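Molybdopterin-guanine dinucleotide biosynthesis protein B (Bacillus subtilis subsp. spizizenii, PDB 4OYH) binds GTP, probably hydrolyses it weakly, and may act as an adapter in making and using the molybdopterin guanine dinucleotide cofactor. Local coordinates at residues A[14-19]-A[118-123]. The protein carries 2 engineered substitutions. Residues are numbered along the deposited sequence; the frame is centred on the assembly and turned at random.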
loop_
_atom_site.group_PDB
_atom_site.type_symbol
_atom_site.label_atom_id
_atom_site.label_comp_id
_atom_site.label_asym_id
_atom_site.label_seq_id
_atom_site.Cartn_x
_atom_site.Cartn_y
_atom_site.Cartn_z
ATOM N N GLN A 14 -5.982 12.984 -15.218
ATOM C CA GLN A 14 -4.596 12.609 -15.340
ATOM C C GLN A 14 -3.688 13.801 -15.713
ATOM O O GLN A 14 -4.110 14.811 -16.293
ATOM C CB GLN A 14 -4.429 11.508 -16.365
ATOM C CG GLN A 14 -5.363 10.367 -16.296
ATOM C CD GLN A 14 -5.140 9.370 -17.430
ATOM O OE1 GLN A 14 -6.066 8.996 -18.161
ATOM N NE2 GLN A 14 -3.914 8.901 -17.552
ATOM N N VAL A 15 -2.427 13.640 -15.367
ATOM C CA VAL A 15 -1.350 14.519 -15.812
ATOM C C VAL A 15 -0.272 13.710 -16.543
ATOM O O VAL A 15 0.274 12.747 -15.999
ATOM C CB VAL A 15 -0.706 15.255 -14.647
ATOM C CG1 VAL A 15 0.385 16.170 -15.172
ATOM C CG2 VAL A 15 -1.762 16.044 -13.907
ATOM N N VAL A 16 -0.030 14.087 -17.792
ATOM C CA VAL A 16 0.921 13.410 -18.639
ATOM C C VAL A 16 1.859 14.428 -19.267
ATOM O O VAL A 16 1.489 15.567 -19.492
ATOM C CB VAL A 16 0.251 12.573 -19.750
ATOM C CG1 VAL A 16 -0.749 11.644 -19.169
ATOM C CG2 VAL A 16 -0.337 13.423 -20.808
ATOM N N GLY A 17 3.075 13.990 -19.553
ATOM C CA GLY A 17 4.174 14.874 -19.916
ATOM C C GLY A 17 5.481 14.092 -19.770
ATOM O O GLY A 17 5.581 13.242 -18.890
ATOM N N PHE A 18 6.451 14.343 -20.654
ATOM C CA PHE A 18 7.834 13.836 -20.503
ATOM C C PHE A 18 8.459 14.201 -19.165
ATOM O O PHE A 18 8.033 15.147 -18.480
ATOM C CB PHE A 18 8.737 14.356 -21.653
ATOM C CG PHE A 18 8.354 13.789 -23.002
ATOM C CD1 PHE A 18 8.466 12.443 -23.246
ATOM C CD2 PHE A 18 7.833 14.581 -23.989
ATOM C CE1 PHE A 18 8.101 11.914 -24.447
ATOM C CE2 PHE A 18 7.476 14.048 -25.188
ATOM C CZ PHE A 18 7.602 12.713 -25.409
ATOM N N GLN A 19 9.464 13.421 -18.785
ATOM C CA GLN A 19 10.257 13.705 -17.596
ATOM C C GLN A 19 10.727 15.145 -17.590
ATOM O O GLN A 19 11.109 15.683 -18.632
ATOM C CB GLN A 19 11.433 12.748 -17.544
ATOM C CG GLN A 19 12.177 12.715 -16.232
ATOM C CD GLN A 19 13.364 11.787 -16.315
ATOM O OE1 GLN A 19 13.277 10.713 -16.922
ATOM N NE2 GLN A 19 14.491 12.204 -15.738
ATOM N N LYS A 118 -7.355 14.338 -19.293
ATOM C CA LYS A 118 -5.991 14.511 -18.887
ATOM C C LYS A 118 -5.490 15.851 -19.264
ATOM O O LYS A 118 -5.986 16.470 -20.175
ATOM C CB LYS A 118 -5.122 13.430 -19.486
ATOM C CG LYS A 118 -5.392 13.088 -20.907
ATOM C CD LYS A 118 -4.626 11.843 -21.289
ATOM C CE LYS A 118 -5.177 10.582 -20.666
ATOM N NZ LYS A 118 -6.291 9.973 -21.443
ATOM N N VAL A 119 -4.543 16.322 -18.479
ATOM C CA VAL A 119 -3.889 17.581 -18.752
ATOM C C VAL A 119 -2.490 17.204 -19.282
ATOM O O VAL A 119 -1.835 16.303 -18.737
ATOM C CB VAL A 119 -3.883 18.448 -17.482
ATOM C CG1 VAL A 119 -2.795 19.486 -17.525
ATOM C CG2 VAL A 119 -5.263 19.092 -17.311
ATOM N N VAL A 120 -2.087 17.820 -20.385
ATOM C CA VAL A 120 -0.815 17.500 -21.046
ATOM C C VAL A 120 0.119 18.673 -20.821
ATOM O O VAL A 120 -0.250 19.798 -21.119
ATOM C CB VAL A 120 -0.980 17.237 -22.574
ATOM C CG1 VAL A 120 0.372 17.002 -23.254
ATOM C CG2 VAL A 120 -1.870 16.055 -22.813
ATOM N N ILE A 121 1.283 18.395 -20.241
ATOM C CA ILE A 121 2.395 19.345 -20.096
ATOM C C ILE A 121 3.395 19.166 -21.245
ATOM O O ILE A 121 3.909 18.071 -21.457
ATOM C CB ILE A 121 3.200 19.160 -18.832
ATOM C CG1 ILE A 121 2.347 18.688 -17.661
ATOM C CG2 ILE A 121 3.975 20.444 -18.518
ATOM C CD1 ILE A 121 1.315 19.626 -17.237
ATOM N N LEU A 122 3.603 20.226 -22.011
ATOM C CA LEU A 122 4.586 20.273 -23.092
ATOM C C LEU A 122 5.815 21.073 -22.691
ATOM O O LEU A 122 5.699 22.225 -22.274
ATOM C CB LEU A 122 3.968 20.902 -24.333
ATOM C CG LEU A 122 3.314 19.974 -25.354
ATOM C CD1 LEU A 122 3.128 18.592 -24.840
ATOM C CD2 LEU A 122 2.018 20.541 -25.758
ATOM N N SER A 123 6.986 20.452 -22.781
ATOM C CA SER A 123 8.238 21.205 -22.646
ATOM C C SER A 123 8.522 21.909 -23.971
ATOM O O SER A 123 9.037 23.015 -23.982
ATOM C CB SER A 123 9.413 20.302 -22.241
ATOM O OG SER A 123 9.797 19.425 -23.287
#
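K118 runs alongside Q14, and its NZ is gripped by three backbone oxygens, those of A114, Y116 and V134. The two side chains start level, CB of Q14 3.7 Å from CB of K118, and point the same way. Q14 is extended beyond CG, whereas K118, with CG wedged between its backbone N and carbonyl carbon (chi1 42°), bends in its outer half and brings CE to 3.1 Å from Q14 OE1. NZ of K118 is 3.4 Å from that same OE1, but badly angled for a hydrogen bond. The firm polar partner of the Q14 amide is the carbonyl of F111, which NE2 reaches; OE1 takes a weak bond from the Y116 amide. An alanine at Q14 would probably leave the F111 oxygen without this donor and the methylenes of K118 without their neighbour.

Behind these side chains the backbones of 14-16 and 118-122 pair in parallel. V119 N donates to Q14 O at 2.7 Å. V16 then uses both its polar atoms: its N gives to V119 O (3.0 Å), and its O accepts from I121 N (2.9 Å). On the face shared with Q14 and K118, CG2 of V16 meets CG2 of V120 at 3.6 Å. On the other face V15 CG1, anti to its own N, reaches I121 CG1 at 4.0 Å, and helix 23-35 packs over V15 and V119 through F26.

These are two inner strands of the central parallel sheet of a P-loop NTPase. Strand 12-16 leads toward G17, the first glycine of a Walker A pattern completed by G22, K23 and T24; this P-loop, in which residues 20-24 are likely to bind GTP, follows the strand as expected of the fold.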